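Local coordinates for protein glycoside hydrolase family 81 (Clostridium thermocellum, PDB 6FOP) that probably hydrolyses beta-1,3-glucans such as laminarin, as a family 81 glycoside hydrolase linked to the cellulosome of its thermophilic host, at residues 673-676 against 681-684; 500-505 against 582-587. All blocks are in the same frame, centred on the assembly; numbering follows the deposited sequence.

Contact 1: 673-676 against 681-684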
ATOM      1  N   TYR A 673      17.201  -8.568  12.209  1.00 14.01           N
ATOM      2  CA  TYR A 673      17.345  -8.591  13.651  1.00 14.25           C
ATOM      3  C   TYR A 673      16.003  -8.302  14.299  1.00 13.63           C
ATOM      4  O   TYR A 673      15.073  -7.842  13.638  1.00 14.25           O
ATOM      5  CB  TYR A 673      18.381  -7.581  14.143  1.00 13.90           C
ATOM      6  CG  TYR A 673      17.960  -6.124  14.011  1.00 15.05           C
ATOM      7  CD1 TYR A 673      18.125  -5.431  12.811  1.00 14.72           C
ATOM      8  CD2 TYR A 673      17.456  -5.439  15.102  1.00 15.24           C
ATOM      9  CE1 TYR A 673      17.755  -4.087  12.708  1.00 15.87           C
ATOM     10  CE2 TYR A 673      17.093  -4.112  15.022  1.00 15.55           C
ATOM     11  CZ  TYR A 673      17.264  -3.427  13.835  1.00 14.48           C
ATOM     12  OH  TYR A 673      16.923  -2.093  13.818  1.00 17.07           O
ATOM     13  N   SER A 674      15.924  -8.576  15.594  1.00 13.66           N
ATOM     14  CA  SER A 674      14.863  -8.033  16.458  1.00 14.25           C
ATOM     15  C   SER A 674      15.352  -8.032  17.901  1.00 15.20           C
ATOM     16  O   SER A 674      16.188  -8.880  18.292  1.00 15.88           O
ATOM     17  CB  SER A 674      13.521  -8.768  16.327  1.00 15.58           C
ATOM     18  OG  SER A 674      12.906  -8.517  15.072  1.00 17.77           O
ATOM     19  N   VAL A 675      14.815  -7.113  18.687  1.00 14.14           N
ATOM     20  CA  VAL A 675      15.124  -7.004  20.101  1.00 15.11           C
ATOM     21  C   VAL A 675      13.851  -7.176  20.895  1.00 14.27           C
ATOM     22  O   VAL A 675      12.796  -6.643  20.534  1.00 15.88           O
ATOM     23  CB  VAL A 675      15.774  -5.653  20.456  1.00 16.26           C
ATOM     24  CG1 VAL A 675      16.201  -5.606  21.923  1.00 18.02           C
ATOM     25  CG2 VAL A 675      16.976  -5.397  19.536  1.00 16.84           C
ATOM     26  N   PHE A 676      13.959  -7.955  21.965  1.00 14.43           N
ATOM     27  CA  PHE A 676      12.853  -8.280  22.857  1.00 15.39           C
ATOM     28  C   PHE A 676      13.217  -7.841  24.274  1.00 16.20           C
ATOM     29  O   PHE A 676      14.404  -7.795  24.630  1.00 17.74           O
ATOM     30  CB  PHE A 676      12.582  -9.791  22.818  1.00 15.25           C
ATOM     31  CG  PHE A 676      12.294 -10.329  21.446  1.00 14.55           C
ATOM     32  CD1 PHE A 676      13.322 -10.648  20.568  1.00 14.71           C
ATOM     33  CD2 PHE A 676      10.985 -10.468  21.005  1.00 15.65           C
ATOM     34  CE1 PHE A 676      13.049 -11.112  19.292  1.00 15.18           C
ATOM     35  CE2 PHE A 676      10.709 -10.926  19.727  1.00 15.72           C
ATOM     36  CZ  PHE A 676      11.742 -11.251  18.872  1.00 16.06           C
ATOM     37  N   ILE A 681      14.932  -6.929  30.820  1.00 20.03           N
ATOM     38  CA  ILE A 681      16.055  -7.743  30.337  1.00 20.39           C
ATOM     39  C   ILE A 681      15.894  -7.892  28.824  1.00 19.27           C
ATOM     40  O   ILE A 681      14.885  -8.452  28.376  1.00 18.35           O
ATOM     41  CB  ILE A 681      16.050  -9.157  30.974  1.00 22.89           C
ATOM     42  CG1 ILE A 681      16.013  -9.099  32.515  1.00 27.63           C
ATOM     43  CG2 ILE A 681      17.237  -9.945  30.447  1.00 25.57           C
ATOM     44  CD1 ILE A 681      17.112  -8.289  33.120  1.00 30.11           C
ATOM     45  N   ARG A 682      16.871  -7.422  28.052  1.00 18.44           N
ATOM     46  CA  ARG A 682      16.805  -7.506  26.596  1.00 17.90           C
ATOM     47  C   ARG A 682      17.411  -8.789  26.060  1.00 16.58           C
ATOM     48  O   ARG A 682      18.445  -9.249  26.547  1.00 17.61           O
ATOM     49  CB  ARG A 682      17.493  -6.307  25.942  1.00 18.61           C
ATOM     50  CG  ARG A 682      16.657  -5.058  26.023  1.00 19.72           C
ATOM     51  CD  ARG A 682      17.349  -3.873  25.386  1.00 19.77           C
ATOM     52  NE  ARG A 682      16.427  -2.746  25.430  1.00 21.38           N
ATOM     53  CZ  ARG A 682      16.761  -1.467  25.391  1.00 21.66           C
ATOM     54  NH1 ARG A 682      18.035  -1.083  25.303  1.00 22.00           N
ATOM     55  NH2 ARG A 682      15.783  -0.563  25.458  1.00 22.87           N
ATOM     56  N   THR A 683      16.749  -9.358  25.059  1.00 14.94           N
ATOM     57  CA  THR A 683      17.298 -10.442  24.259  1.00 15.82           C
ATOM     58  C   THR A 683      17.398  -9.948  22.815  1.00 15.44           C
ATOM     59  O   THR A 683      16.451  -9.352  22.260  1.00 17.50           O
ATOM     60  CB  THR A 683      16.469 -11.739  24.357  1.00 17.01           C
ATOM     61  OG1 THR A 683      16.462 -12.182  25.715  1.00 18.36           O
ATOM     62  CG2 THR A 683      17.057 -12.819  23.486  1.00 17.99           C
ATOM     63  N   TYR A 684      18.554 -10.185  22.224  1.00 15.12           N
ATOM     64  CA  TYR A 684      18.900  -9.699  20.904  1.00 15.13           C
ATOM     65  C   TYR A 684      18.977 -10.892  19.967  1.00 15.17           C
ATOM     66  O   TYR A 684      19.651 -11.888  20.290  1.00 16.14           O
ATOM     67  CB  TYR A 684      20.255  -9.009  20.986  1.00 15.57           C
ATOM     68  CG  TYR A 684      20.350  -7.907  22.012  1.00 15.80           C
ATOM     69  CD1 TYR A 684      20.586  -8.182  23.343  1.00 16.88           C
ATOM     70  CD2 TYR A 684      20.222  -6.572  21.640  1.00 16.58           C
ATOM     71  CE1 TYR A 684      20.675  -7.192  24.291  1.00 18.15           C
ATOM     72  CE2 TYR A 684      20.313  -5.561  22.587  1.00 16.84           C
ATOM     73  CZ  TYR A 684      20.531  -5.874  23.911  1.00 17.64           C
ATOM     74  OH  TYR A 684      20.644  -4.896  24.859  1.00 20.62           O
TER

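Contact 2: 500-505 against 582-587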
ATOM      1  N   ALA A 500       3.915  -9.617   1.758  1.00 11.32           N
ATOM      2  CA  ALA A 500       4.687  -9.564   0.512  1.00 12.22           C
ATOM      3  C   ALA A 500       5.973  -8.771   0.704  1.00 11.99           C
ATOM      4  O   ALA A 500       7.041  -9.143   0.212  1.00 12.45           O
ATOM      5  CB  ALA A 500       3.865  -8.966  -0.606  1.00 12.60           C
ATOM      6  N   TRP A 501       5.889  -7.660   1.419  1.00 11.29           N
ATOM      7  CA  TRP A 501       7.037  -6.797   1.567  1.00 11.92           C
ATOM      8  C   TRP A 501       8.138  -7.422   2.396  1.00 12.04           C
ATOM      9  O   TRP A 501       9.325  -7.373   2.009  1.00 12.44           O
ATOM     10  CB  TRP A 501       6.638  -5.434   2.115  1.00 12.15           C
ATOM     11  CG  TRP A 501       5.537  -4.734   1.384  1.00 11.59           C
ATOM     12  CD1 TRP A 501       4.706  -3.829   1.938  1.00 12.31           C
ATOM     13  CD2 TRP A 501       5.095  -4.889   0.005  1.00 11.99           C
ATOM     14  NE1 TRP A 501       3.823  -3.350   1.004  1.00 12.78           N
ATOM     15  CE2 TRP A 501       4.017  -3.989  -0.184  1.00 12.61           C
ATOM     16  CE3 TRP A 501       5.493  -5.683  -1.073  1.00 12.24           C
ATOM     17  CZ2 TRP A 501       3.350  -3.865  -1.405  1.00 13.04           C
ATOM     18  CZ3 TRP A 501       4.825  -5.551  -2.296  1.00 12.33           C
ATOM     19  CH2 TRP A 501       3.773  -4.643  -2.450  1.00 12.71           C
ATOM     20  N   GLN A 502       7.762  -8.076   3.493  1.00 12.09           N
ATOM     21  CA  GLN A 502       8.779  -8.807   4.288  1.00 12.47           C
ATOM     22  C   GLN A 502       9.431  -9.915   3.488  1.00 11.43           C
ATOM     23  O   GLN A 502      10.624 -10.155   3.609  1.00 12.26           O
ATOM     24  CB  GLN A 502       8.225  -9.281   5.635  1.00 12.61           C
ATOM     25  CG  GLN A 502       7.193 -10.409   5.578  1.00 12.85           C
ATOM     26  CD  GLN A 502       7.785 -11.789   5.649  1.00 12.66           C
ATOM     27  OE1 GLN A 502       8.838 -12.007   6.242  1.00 14.41           O
ATOM     28  NE2 GLN A 502       7.063 -12.743   5.076  1.00 13.59           N
ATOM     29  N   ALA A 503       8.638 -10.601   2.672  1.00 11.01           N
ATOM     30  CA  ALA A 503       9.203 -11.641   1.829  1.00 12.65           C
ATOM     31  C   ALA A 503      10.233 -11.077   0.853  1.00 12.86           C
ATOM     32  O   ALA A 503      11.238 -11.729   0.578  1.00 13.62           O
ATOM     33  CB  ALA A 503       8.103 -12.368   1.064  1.00 12.49           C
ATOM     34  N   ILE A 504       9.966  -9.884   0.294  1.00 12.24           N
ATOM     35  CA  ILE A 504      10.925  -9.217  -0.591  1.00 12.48           C
ATOM     36  C   ILE A 504      12.227  -8.877   0.146  1.00 12.59           C
ATOM     37  O   ILE A 504      13.334  -9.070  -0.388  1.00 13.25           O
ATOM     38  CB  ILE A 504      10.282  -7.984  -1.243  1.00 12.71           C
ATOM     39  CG1 ILE A 504       9.204  -8.428  -2.237  1.00 13.06           C
ATOM     40  CG2 ILE A 504      11.321  -7.171  -1.987  1.00 13.94           C
ATOM     41  CD1 ILE A 504       8.422  -7.296  -2.853  1.00 14.36           C
ATOM     42  N   ILE A 505      12.117  -8.410   1.382  1.00 11.90           N
ATOM     43  CA  ILE A 505      13.320  -8.156   2.192  1.00 12.19           C
ATOM     44  C   ILE A 505      14.149  -9.440   2.311  1.00 12.98           C
ATOM     45  O   ILE A 505      15.368  -9.462   2.062  1.00 13.46           O
ATOM     46  CB  ILE A 505      12.990  -7.640   3.608  1.00 12.34           C
ATOM     47  CG1 ILE A 505      12.245  -6.299   3.555  1.00 12.96           C
ATOM     48  CG2 ILE A 505      14.246  -7.525   4.466  1.00 13.60           C
ATOM     49  CD1 ILE A 505      11.769  -5.788   4.897  1.00 13.42           C
ATOM     50  N   THR A 582       3.870 -13.373  10.825  1.00 13.42           N
ATOM     51  CA  THR A 582       5.208 -13.884  10.524  1.00 13.17           C
ATOM     52  C   THR A 582       6.176 -13.231  11.507  1.00 13.26           C
ATOM     53  O   THR A 582       5.793 -12.367  12.299  1.00 13.05           O
ATOM     54  CB  THR A 582       5.668 -13.591   9.079  1.00 14.99           C
ATOM     55  OG1 THR A 582       6.114 -12.235   8.952  1.00 14.29           O
ATOM     56  CG2 THR A 582       4.565 -13.903   8.050  1.00 16.15           C
ATOM     57  N   ALA A 583       7.451 -13.573  11.406  1.00 13.92           N
ATOM     58  CA  ALA A 583       8.445 -12.910  12.251  1.00 14.15           C
ATOM     59  C   ALA A 583       8.776 -11.489  11.800  1.00 15.88           C
ATOM     60  O   ALA A 583       9.692 -10.872  12.337  1.00 21.66           O
ATOM     61  CB  ALA A 583       9.705 -13.762  12.336  1.00 14.60           C
ATOM     62  N   ALA A 584       8.049 -10.999  10.808  1.00 13.15           N
ATOM     63  CA  ALA A 584       8.021  -9.582  10.459  1.00 14.17           C
ATOM     64  C   ALA A 584       6.812  -8.868  11.055  1.00 13.67           C
ATOM     65  O   ALA A 584       6.621  -7.685  10.795  1.00 14.97           O
ATOM     66  CB  ALA A 584       8.090  -9.421   8.950  1.00 15.12           C
ATOM     67  N   SER A 585       6.005  -9.559  11.868  1.00 13.21           N
ATOM     68  CA  SER A 585       4.748  -8.993  12.373  1.00 13.36           C
ATOM     69  C   SER A 585       4.860  -8.355  13.740  1.00 12.85           C
ATOM     70  O   SER A 585       3.851  -7.949  14.319  1.00 13.09           O
ATOM     71  CB  SER A 585       3.628 -10.026  12.379  1.00 13.50           C
ATOM     72  OG  SER A 585       3.316 -10.489  11.082  1.00 13.80           O
ATOM     73  N   LEU A 586       6.072  -8.204  14.255  1.00 13.15           N
ATOM     74  CA  LEU A 586       6.221  -7.588  15.551  1.00 14.22           C
ATOM     75  C   LEU A 586       5.733  -6.140  15.582  1.00 14.88           C
ATOM     76  O   LEU A 586       5.403  -5.628  16.651  1.00 14.52           O
ATOM     77  CB  LEU A 586       7.654  -7.690  16.052  1.00 14.30           C
ATOM     78  CG  LEU A 586       8.177  -9.132  16.291  1.00 14.81           C
ATOM     79  CD1 LEU A 586       9.672  -9.138  16.571  1.00 16.87           C
ATOM     80  CD2 LEU A 586       7.414  -9.828  17.414  1.00 15.53           C
ATOM     81  N   TYR A 587       5.673  -5.487  14.408  1.00 14.30           N
ATOM     82  CA  TYR A 587       5.132  -4.136  14.326  1.00 13.96           C
ATOM     83  C   TYR A 587       3.756  -4.014  14.918  1.00 14.75           C
ATOM     84  O   TYR A 587       3.387  -2.933  15.363  1.00 15.62           O
ATOM     85  CB  TYR A 587       5.101  -3.619  12.868  1.00 13.44           C
ATOM     86  CG  TYR A 587       4.040  -4.254  12.010  1.00 13.20           C
ATOM     87  CD1 TYR A 587       2.746  -3.707  11.933  1.00 13.18           C
ATOM     88  CD2 TYR A 587       4.272  -5.453  11.348  1.00 13.26           C
ATOM     89  CE1 TYR A 587       1.755  -4.330  11.201  1.00 13.43           C
ATOM     90  CE2 TYR A 587       3.292  -6.086  10.631  1.00 13.09           C
ATOM     91  CZ  TYR A 587       2.015  -5.526  10.549  1.00 12.60           C
ATOM     92  OH  TYR A 587       1.033  -6.156   9.829  1.00 13.09           O
TER

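Contact 1: 673-676 against 681-684
Val-675 and Tyr-684 face each other across a beta hairpin, with Phe-676 and Thr-683 as the next, hydrogen-bonded pair toward its turn; the two strands run antiparallel at 164°. Phe-676 N donates to Thr-683 O at 2.9 Å in the carbonyl plane, and Thr-683 N returns a 2.9 Å bond to Phe-676 O, tilted out of the Phe-676 carbonyl plane. The same Phe-676 O also receives a CA-H contact from Arg-682 CA, at 3.1 Å.

Val-675 and Tyr-684 are the non-hydrogen-bonded pair, and their side chains leave the same face alongside each other. With CG1 of Val-675 anti to the backbone N (chi1 -175°), the two methyls divide the work: CG2 approaches Tyr-684 CD2 obliquely at 4.0 Å, while CG1 lies 4.0 Å from CD of Arg-682, whose extended chain crosses the valine. The Phe-676 side chain lies on the other face, yet its ring edge turns back to the strand, with the backbone Thr-683 O in the ring plane, 3.8 Å from CD1.

Farther out, Leu-656 and Leu-659 of helix 646-659 pack on Phe-676, fastening the hairpin to that helix, and Thr-683 OG1 bonds to Thr-715 OG1 of the neighbouring strand. Arg-682 NE pairs with Asp-663 OD2, whereas Asp-700 OD2 takes both a salt bridge from Arg-682 NH1 and a hydrogen bond with Tyr-684 OH.

Contact 2: 500-505 against 582-587
The carboxamide of Gln-502 lies flat beneath Thr-582, whose OG1 stands over the amide plane 3.7 Å from Gln-502 CD. Thr-582 CG2 lies over the same face, nearer the nitrogen, at 4.1 Å from Gln-502 NE2. At its nitrogen end the amide is held by Asn-499 OD1, one helical turn back. A second flat group, the Tyr-587 ring, has Ala-584 O at its edge and in its plane; that carbonyl also accepts a hydrogen bond from Tyr-524 OH.

The closest touch is aliphatic: Gln-502 CB meets Ala-584 CB at 3.3 Å. CG of Gln-502 is tucked between the backbone N and the carbonyl carbon (chi1 70°) and the chain bends again at chi2, which folds the amide back under the loop.

Residues 582-585 make a type I beta turn, closed by Ser-585 N to Thr-582 O at 2.8 Å. An ST turn is nested in it, Thr-582 OG1 accepting from Ala-584 N at 3.0 Å, while Thr-582 N gives a 2.9 Å bond to Ser-585 OG. Through Gln-502, helix 494-511 packs on the loop before helix 592-606, both in the family 81 C-terminal domain of the six-hairpin clan, consistent with an (alpha/alpha)6 toroid.

No hydrogen bond links the two segments; Thr-582 OG1 and Gln-502 NE2 each have a partner on their own side, consistent with an interface held mainly by van der Waals contact.

Contact 2 closes before contact 1 opens along the chain, and their centres are about 17 Å apart, yet they meet through one leucine. Leu-586, in the loop of contact 2, sends CD1 to 3.6 Å from Ser-674 OG and to 3.7 Å from Phe-676 CZ, so the loop 582-587 and the C-terminal hairpin pack directly on each other. They lie on the same side of the chain's centre, contact 2 about 14 Å and contact 1 about 28 Å from it, centre to centre. Neither includes a residue of the calcium, magnesium or nickel sites; both are structural packing.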